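PDB 7B4O: superoxide dismutase [Cu-Zn] from Bacteroidetes bacterium GWA2_30_7, which probably catalyses the dismutation of superoxide to oxygen and hydrogen peroxide, and is captured here with zinc in the metal sites of its active centre. Local coordinates for residues G23-T28 with R121-H126; A38-L43 with H48-H53; I110-E113 with S117-G120. All coordinates share one frame; numbering follows the deposited sequence.

Interaction 1: residues G23-T28 with R121-H126. With ZN (zinc ion), chain E.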
loop_
_atom_site.group_PDB
_atom_site.type_symbol
_atom_site.label_atom_id
_atom_site.label_comp_id
_atom_site.label_asym_id
_atom_site.label_seq_id
_atom_site.Cartn_x
_atom_site.Cartn_y
_atom_site.Cartn_z
ATOM N N GLY A 23 -1.192 3.687 12.395
ATOM C CA GLY A 23 -1.546 5.077 12.102
ATOM C C GLY A 23 -1.746 5.320 10.634
ATOM O O GLY A 23 -1.712 4.357 9.828
ATOM N N VAL A 24 -1.956 6.582 10.319
ATOM C CA VAL A 24 -2.261 7.031 8.938
ATOM C C VAL A 24 -1.353 8.210 8.616
ATOM O O VAL A 24 -1.202 9.128 9.456
ATOM C CB VAL A 24 -3.749 7.389 8.763
ATOM C CG1 VAL A 24 -4.049 7.826 7.339
ATOM C CG2 VAL A 24 -4.661 6.248 9.184
ATOM N N ILE A 25 -0.798 8.169 7.414
ATOM C CA ILE A 25 0.024 9.264 6.849
ATOM C C ILE A 25 -0.646 9.712 5.553
ATOM O O ILE A 25 -0.994 8.851 4.745
ATOM C CB ILE A 25 1.472 8.800 6.621
ATOM C CG1 ILE A 25 2.077 8.219 7.900
ATOM C CG2 ILE A 25 2.306 9.943 6.060
ATOM C CD1 ILE A 25 3.017 7.096 7.648
ATOM N N THR A 26 -0.837 11.011 5.397
ATOM C CA THR A 26 -1.358 11.585 4.141
ATOM C C THR A 26 -0.317 12.529 3.554
ATOM O O THR A 26 0.428 13.186 4.304
ATOM C CB THR A 26 -2.707 12.274 4.333
ATOM O OG1 THR A 26 -2.503 13.428 5.140
ATOM C CG2 THR A 26 -3.733 11.341 4.933
ATOM N N PHE A 27 -0.318 12.577 2.233
ATOM C CA PHE A 27 0.539 13.458 1.419
ATOM C C PHE A 27 -0.407 14.250 0.529
ATOM O O PHE A 27 -1.112 13.616 -0.257
ATOM C CB PHE A 27 1.520 12.627 0.594
ATOM C CG PHE A 27 2.371 11.671 1.387
ATOM C CD1 PHE A 27 1.928 10.393 1.689
ATOM C CD2 PHE A 27 3.645 12.037 1.790
ATOM C CE1 PHE A 27 2.725 9.525 2.417
ATOM C CE2 PHE A 27 4.453 11.154 2.485
ATOM C CZ PHE A 27 3.999 9.897 2.794
ATOM N N THR A 28 -0.415 15.575 0.640
ATOM C CA THR A 28 -1.352 16.425 -0.133
ATOM C C THR A 28 -0.538 17.481 -0.885
ATOM O O THR A 28 0.262 18.176 -0.237
ATOM C CB THR A 28 -2.422 17.017 0.788
ATOM O OG1 THR A 28 -3.028 15.935 1.502
ATOM C CG2 THR A 28 -3.476 17.784 0.021
ATOM N N ARG A 121 5.570 3.012 -3.035
ATOM C CA ARG A 121 6.727 2.833 -2.136
ATOM C C ARG A 121 6.180 2.556 -0.733
ATOM O O ARG A 121 4.950 2.568 -0.548
ATOM C CB ARG A 121 7.648 4.057 -2.181
ATOM C CG ARG A 121 8.072 4.457 -3.587
ATOM C CD ARG A 121 8.904 3.406 -4.274
ATOM N NE ARG A 121 9.144 3.747 -5.672
ATOM C CZ ARG A 121 9.963 3.093 -6.484
ATOM N NH1 ARG A 121 10.669 2.069 -6.043
ATOM N NH2 ARG A 121 10.075 3.482 -7.744
ATOM N N SER A 122 7.048 2.316 0.231
ATOM C CA SER A 122 6.640 2.032 1.619
ATOM C C SER A 122 7.000 3.192 2.539
ATOM O O SER A 122 7.989 3.877 2.317
ATOM C CB SER A 122 7.255 0.762 2.115
ATOM O OG SER A 122 8.661 0.771 1.914
ATOM N N MET A 123 6.226 3.339 3.603
ATOM C CA MET A 123 6.639 4.089 4.801
ATOM C C MET A 123 7.171 3.071 5.799
ATOM O O MET A 123 6.523 2.018 5.999
ATOM C CB MET A 123 5.482 4.884 5.411
ATOM C CG MET A 123 5.062 6.109 4.601
ATOM S SD MET A 123 6.401 7.314 4.446
ATOM C CE MET A 123 6.879 7.533 6.155
ATOM N N ILE A 124 8.315 3.374 6.388
ATOM C CA ILE A 124 8.898 2.602 7.511
ATOM C C ILE A 124 9.066 3.564 8.677
ATOM O O ILE A 124 9.618 4.643 8.502
ATOM C CB ILE A 124 10.227 1.936 7.119
ATOM C CG1 ILE A 124 10.036 0.838 6.076
ATOM C CG2 ILE A 124 10.929 1.400 8.356
ATOM C CD1 ILE A 124 9.280 -0.398 6.599
ATOM N N VAL A 125 8.580 3.149 9.847
ATOM C CA VAL A 125 8.873 3.847 11.119
ATOM C C VAL A 125 9.890 2.990 11.859
ATOM O O VAL A 125 9.752 1.767 11.883
ATOM C CB VAL A 125 7.600 4.121 11.935
ATOM C CG1 VAL A 125 7.923 4.875 13.213
ATOM C CG2 VAL A 125 6.569 4.861 11.099
ATOM N N HIS A 126 10.905 3.633 12.411
ATOM C CA HIS A 126 12.038 2.953 13.075
ATOM C C HIS A 126 11.912 3.006 14.596
ATOM O O HIS A 126 11.219 3.865 15.145
ATOM C CB HIS A 126 13.358 3.552 12.599
ATOM C CG HIS A 126 13.714 3.193 11.196
ATOM N ND1 HIS A 126 14.368 2.026 10.890
ATOM C CD2 HIS A 126 13.530 3.852 10.017
ATOM C CE1 HIS A 126 14.563 1.969 9.575
ATOM N NE2 HIS A 126 14.069 3.082 9.013
HETATM ZN ZN ZN E . 14.428 3.740 7.216
#

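Interaction 2: residues A38-L43 with H48-H53. With ZN (zinc ion), chain E.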
loop_
_atom_site.group_PDB
_atom_site.type_symbol
_atom_site.label_atom_id
_atom_site.label_comp_id
_atom_site.label_asym_id
_atom_site.label_seq_id
_atom_site.Cartn_x
_atom_site.Cartn_y
_atom_site.Cartn_z
ATOM N N ALA A 38 1.173 13.022 9.538
ATOM C CA ALA A 38 1.246 11.678 10.138
ATOM C C ALA A 38 0.564 11.722 11.497
ATOM O O ALA A 38 0.815 12.652 12.280
ATOM C CB ALA A 38 2.666 11.215 10.258
ATOM N N ASP A 39 -0.278 10.721 11.746
ATOM C CA ASP A 39 -0.949 10.522 13.048
ATOM C C ASP A 39 -0.788 9.053 13.407
ATOM O O ASP A 39 -1.490 8.218 12.802
ATOM C CB ASP A 39 -2.403 10.960 12.988
ATOM C CG ASP A 39 -2.503 12.462 12.854
ATOM O OD1 ASP A 39 -2.196 13.156 13.847
ATOM O OD2 ASP A 39 -2.822 12.912 11.753
ATOM N N LEU A 40 0.137 8.764 14.322
ATOM C CA LEU A 40 0.485 7.376 14.708
ATOM C C LEU A 40 0.218 7.178 16.197
ATOM O O LEU A 40 0.155 8.158 16.961
ATOM C CB LEU A 40 1.964 7.103 14.415
ATOM C CG LEU A 40 2.500 7.569 13.063
ATOM C CD1 LEU A 40 3.953 7.136 12.911
ATOM C CD2 LEU A 40 1.668 7.068 11.885
ATOM N N ASN A 41 0.077 5.919 16.583
ATOM C CA ASN A 41 -0.093 5.513 17.995
ATOM C C ASN A 41 0.750 4.268 18.267
ATOM O O ASN A 41 1.195 3.603 17.317
ATOM C CB ASN A 41 -1.566 5.255 18.305
ATOM C CG ASN A 41 -2.424 6.494 18.149
ATOM O OD1 ASN A 41 -2.424 7.362 19.015
ATOM N ND2 ASN A 41 -3.122 6.602 17.030
ATOM N N GLY A 42 0.950 3.968 19.545
ATOM C CA GLY A 42 1.620 2.731 19.982
ATOM C C GLY A 42 3.132 2.831 19.928
ATOM O O GLY A 42 3.783 1.781 20.054
ATOM N N LEU A 43 3.684 4.038 19.771
ATOM C CA LEU A 43 5.152 4.251 19.712
ATOM C C LEU A 43 5.732 4.440 21.112
ATOM O O LEU A 43 5.089 5.055 21.955
ATOM C CB LEU A 43 5.459 5.480 18.857
ATOM C CG LEU A 43 5.427 5.233 17.361
ATOM C CD1 LEU A 43 5.295 6.543 16.626
ATOM C CD2 LEU A 43 6.654 4.469 16.890
ATOM N N HIS A 48 11.563 8.894 16.432
ATOM C CA HIS A 48 11.587 7.679 15.587
ATOM C C HIS A 48 11.876 8.060 14.142
ATOM O O HIS A 48 11.151 8.906 13.598
ATOM C CB HIS A 48 10.247 6.950 15.688
ATOM C CG HIS A 48 9.974 6.416 17.046
ATOM N ND1 HIS A 48 10.299 5.138 17.384
ATOM C CD2 HIS A 48 9.426 6.980 18.135
ATOM C CE1 HIS A 48 9.950 4.910 18.638
ATOM N NE2 HIS A 48 9.398 6.024 19.122
ATOM N N GLY A 49 12.887 7.428 13.548
ATOM C CA GLY A 49 13.121 7.527 12.104
ATOM C C GLY A 49 11.846 7.296 11.323
ATOM O O GLY A 49 11.083 6.369 11.633
ATOM N N PHE A 50 11.643 8.116 10.301
ATOM C CA PHE A 50 10.374 8.212 9.545
ATOM C C PHE A 50 10.753 8.331 8.072
ATOM O O PHE A 50 11.186 9.422 7.654
ATOM C CB PHE A 50 9.586 9.415 10.074
ATOM C CG PHE A 50 8.210 9.602 9.501
ATOM C CD1 PHE A 50 7.147 8.806 9.902
ATOM C CD2 PHE A 50 7.965 10.626 8.600
ATOM C CE1 PHE A 50 5.873 9.010 9.378
ATOM C CE2 PHE A 50 6.698 10.842 8.085
ATOM C CZ PHE A 50 5.656 10.031 8.474
ATOM N N HIS A 51 10.667 7.241 7.319
ATOM C CA HIS A 51 11.288 7.163 5.976
ATOM C C HIS A 51 10.369 6.548 4.939
ATOM O O HIS A 51 9.571 5.652 5.267
ATOM C CB HIS A 51 12.545 6.302 6.008
ATOM C CG HIS A 51 13.569 6.726 6.991
ATOM N ND1 HIS A 51 14.327 5.794 7.659
ATOM C CD2 HIS A 51 13.951 7.947 7.427
ATOM C CE1 HIS A 51 15.177 6.424 8.452
ATOM N NE2 HIS A 51 14.947 7.755 8.339
ATOM N N ILE A 52 10.562 6.974 3.693
ATOM C CA ILE A 52 10.023 6.244 2.525
ATOM C C ILE A 52 11.096 5.259 2.098
ATOM O O ILE A 52 12.260 5.701 1.812
ATOM C CB ILE A 52 9.624 7.177 1.373
ATOM C CG1 ILE A 52 8.708 8.304 1.850
ATOM C CG2 ILE A 52 9.007 6.374 0.250
ATOM C CD1 ILE A 52 8.302 9.264 0.765
ATOM N N HIS A 53 10.769 3.975 2.082
ATOM C CA HIS A 53 11.679 2.911 1.618
ATOM C C HIS A 53 11.292 2.501 0.195
ATOM O O HIS A 53 10.197 2.855 -0.272
ATOM C CB HIS A 53 11.723 1.765 2.626
ATOM C CG HIS A 53 12.556 2.042 3.839
ATOM N ND1 HIS A 53 13.556 1.194 4.237
ATOM C CD2 HIS A 53 12.542 3.043 4.742
ATOM C CE1 HIS A 53 14.131 1.660 5.337
ATOM N NE2 HIS A 53 13.504 2.767 5.699
HETATM ZN ZN ZN E . 14.428 3.740 7.216
#

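Interaction 3: residues I110-E113 with S117-G120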
loop_
_atom_site.group_PDB
_atom_site.type_symbol
_atom_site.label_atom_id
_atom_site.label_comp_id
_atom_site.label_asym_id
_atom_site.label_seq_id
_atom_site.Cartn_x
_atom_site.Cartn_y
_atom_site.Cartn_z
ATOM N N ILE A 110 9.230 15.349 -2.603
ATOM C CA ILE A 110 8.365 14.176 -2.917
ATOM C C ILE A 110 7.306 14.586 -3.956
ATOM O O ILE A 110 6.760 15.710 -3.880
ATOM C CB ILE A 110 7.791 13.534 -1.637
ATOM C CG1 ILE A 110 6.883 14.468 -0.842
ATOM C CG2 ILE A 110 8.922 12.992 -0.769
ATOM C CD1 ILE A 110 6.541 13.911 0.528
ATOM N N VAL A 111 7.061 13.705 -4.926
ATOM C CA VAL A 111 6.041 13.902 -6.001
ATOM C C VAL A 111 5.237 12.610 -6.169
ATOM O O VAL A 111 5.631 11.581 -5.580
ATOM C CB VAL A 111 6.691 14.338 -7.327
ATOM C CG1 VAL A 111 7.403 15.678 -7.191
ATOM C CG2 VAL A 111 7.649 13.290 -7.855
ATOM N N PHE A 112 4.158 12.663 -6.953
ATOM C CA PHE A 112 3.213 11.536 -7.154
ATOM C C PHE A 112 3.275 10.993 -8.584
ATOM O O PHE A 112 2.443 10.133 -8.922
ATOM C CB PHE A 112 1.782 11.967 -6.831
ATOM C CG PHE A 112 1.593 12.555 -5.453
ATOM C CD1 PHE A 112 2.170 11.971 -4.336
ATOM C CD2 PHE A 112 0.830 13.695 -5.271
ATOM C CE1 PHE A 112 2.000 12.529 -3.078
ATOM C CE2 PHE A 112 0.655 14.241 -4.009
ATOM C CZ PHE A 112 1.239 13.662 -2.913
ATOM N N GLU A 113 4.206 11.468 -9.411
ATOM C CA GLU A 113 4.316 11.005 -10.822
ATOM C C GLU A 113 5.790 10.986 -11.225
ATOM O O GLU A 113 6.566 11.710 -10.592
ATOM C CB GLU A 113 3.463 11.874 -11.747
ATOM C CG GLU A 113 3.828 13.342 -11.729
ATOM C CD GLU A 113 3.182 14.147 -12.848
ATOM O OE1 GLU A 113 3.853 15.045 -13.409
ATOM O OE2 GLU A 113 2.011 13.859 -13.171
ATOM N N SER A 117 8.342 9.376 -8.094
ATOM C CA SER A 117 6.986 9.171 -7.520
ATOM C C SER A 117 7.102 8.288 -6.285
ATOM O O SER A 117 7.753 7.239 -6.354
ATOM C CB SER A 117 5.980 8.580 -8.466
ATOM O OG SER A 117 4.742 8.382 -7.789
ATOM N N ILE A 118 6.427 8.679 -5.210
ATOM C CA ILE A 118 6.385 7.882 -3.952
ATOM C C ILE A 118 5.242 6.878 -4.006
ATOM O O ILE A 118 5.138 6.063 -3.066
ATOM C CB ILE A 118 6.296 8.793 -2.720
ATOM C CG1 ILE A 118 4.970 9.557 -2.663
ATOM C CG2 ILE A 118 7.514 9.702 -2.666
ATOM C CD1 ILE A 118 4.721 10.212 -1.338
ATOM N N ILE A 119 4.404 6.905 -5.034
ATOM C CA ILE A 119 3.247 5.968 -5.109
ATOM C C ILE A 119 3.784 4.543 -5.243
ATOM O O ILE A 119 4.612 4.272 -6.120
ATOM C CB ILE A 119 2.300 6.328 -6.266
ATOM C CG1 ILE A 119 1.736 7.743 -6.142
ATOM C CG2 ILE A 119 1.203 5.288 -6.382
ATOM C CD1 ILE A 119 0.991 8.038 -4.877
ATOM N N GLY A 120 3.301 3.647 -4.385
ATOM C CA GLY A 120 3.690 2.226 -4.387
ATOM C C GLY A 120 4.987 1.982 -3.637
ATOM O O GLY A 120 5.435 0.826 -3.605
#

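Interaction 1: residues G23-T28 with R121-H126
M123 reaches across the barrel interior to meet I25 and F27, two residues on the inward side of strand 22-30. The backbones stay well separated: even the closest pair of CA atoms, those of I25 and M123, is 8.6 Å apart, so side chains alone bridge the gap. On the I25 side the touching is done by methyl CD1. It lies 3.8 Å from M123 CG and 4.0 Å from M123 CB. The methionine does not run out straight but is bent at both chi2 (-61°) and chi3 (-52°), and this curl brings its terminal CE back to 4.2 Å from I25 CD1. CB, CG and CE of M123 thus curl round the isoleucine methyl, while SD is presented to F27.

That second meeting is a Met-aromatic contact made at the ring edge. M123 SD stands 3.9 Å from F27 CZ and 5.3 Å from the centroid of the F27 ring, 86° off the ring normal, which places the sulfur essentially in the ring plane beside the aromatic rim. All three residues are buried, with F50 and I52 of strand 46-53 also packing on M123.

Strand 122-126 ends at the metal. H126 points to the other side from M123 and binds the zinc through NE2 at 1.9 Å, next to H51 and H53. Its ring is held by a hydrogen bond from ND1 to G141 O, and I124 CG2 rests over one face, offset toward the rim. A hydrophobic core of aliphatic, thioether and aromatic side chains on the inner surface, with metal-binding histidines on the outer one, is characteristic of the Greek-key beta-barrel of Cu,Zn superoxide dismutases.

Interaction 2: residues A38-L43 with H48-H53
Methyl CD2 of L43 sits almost exactly over the middle of the H48 imidazole, 3.7 Å from the ring centroid and only 5° off the ring normal, a CH-pi contact of unusually central geometry. It ties the turn that follows strand 33-41 to the start of strand 46-53 in the Greek-key barrel. The leucine and histidine side chains run antiparallel alongside each other, and L43 CB adds a contact of 4.0 Å with H48 NE2. While the leucine lies over one face, the ring is gripped at both nitrogens: ND1 hydrogen-bonds to H126 O and NE2 to S44 O. Since both partners are carbonyl oxygens, the ring probably carries a proton on each nitrogen. An alanine in place of H48 would probably leave those two carbonyls without their mates and open a gap beneath the L43 methyl.

Deeper in the core, F50 supplies the second half of the contact. With its CG anti to the backbone N (chi1 -175°), the ring extends toward the opposing strand, where CZ meets A38 CB at 3.7 Å. L40 CD1 makes a looser approach to F50 CE1, at 4.4 Å. M123 and L90 pack on F50 as well, so this ring belongs to the general filling of the barrel.

Alternation along 48-53 then sends H51 and H53 to the side away from A38 and L40, where they bind the same zinc through different ring nitrogens: H53 by NE2 at 2.0 Å, and H51 by ND1 at 2.1 Å, its NE2 hydrogen-bonding to D130 OD2.

Interaction 3: residues I110-E113 with S117-G120
Two side-chain torsions set up this contact: chi1 of S117, at 178°, brings OG beside its own carbonyl carbon and in against the F112 peptide, and chi1 of I118, at 66°, tucks CG1 in between its own N and C so that the chain runs alongside F112. Both segments belong to the long connection between strands 101-107 and 122-126, a Greek-key loop that carries the chain from one part of the barrel to another, and S117 forms an ST turn in it. There its OG accepts a hydrogen bond from I119 N at 3.1 Å, which ties the side chain down and fixes the bend of the backbone at 117-119. S117 CB meanwhile packs on E113 N at 3.5 Å.

Beneath this polar layer lies an apolar one. F112 and I118 point the same way, and I118 CD1 touches the ring at its edge, 4.0 Å from F112 CE1. I119 comes from another direction, its CD1 4.1 Å from F112 CD1, and also packs on G120 of the second subunit. On the inner side I118 CG2 rests on I110 CB at 4.0 Å. I110, F112 and I118 all touch F27, so the loop folds over that end of the barrel core, with I52 packing on I110 and I118.

V111 O makes the backbone link between the two segments. It receives I118 N in a fairly straight hydrogen bond of 3.0 Å (N-H...O angle 157°), and the same oxygen is approached by the CA-H of S117, with CA 3.4 Å away.

How the interactions relate
From the N terminus, residues 23-28 open interaction 1, which waits almost a hundred residues for its partner. The next strand starts interaction 2, which closes a short turn almost at once; its second strand carries H51 and H53 to the metal. Interaction 3 follows much later as a local closure in the loop after strand 101-107; its segment 117-120 runs straight into 121-126, which completes interaction 1. Interactions 2 and 3 thus lie in series within the span of interaction 1. Segments 121-126 and 48-53 are neighbouring strands, probably hydrogen-bonded through S122 O and H53 N, and share the zinc. Interaction 3 meets the others through F27 and I52, tying the Greek-key loop to the barrel core.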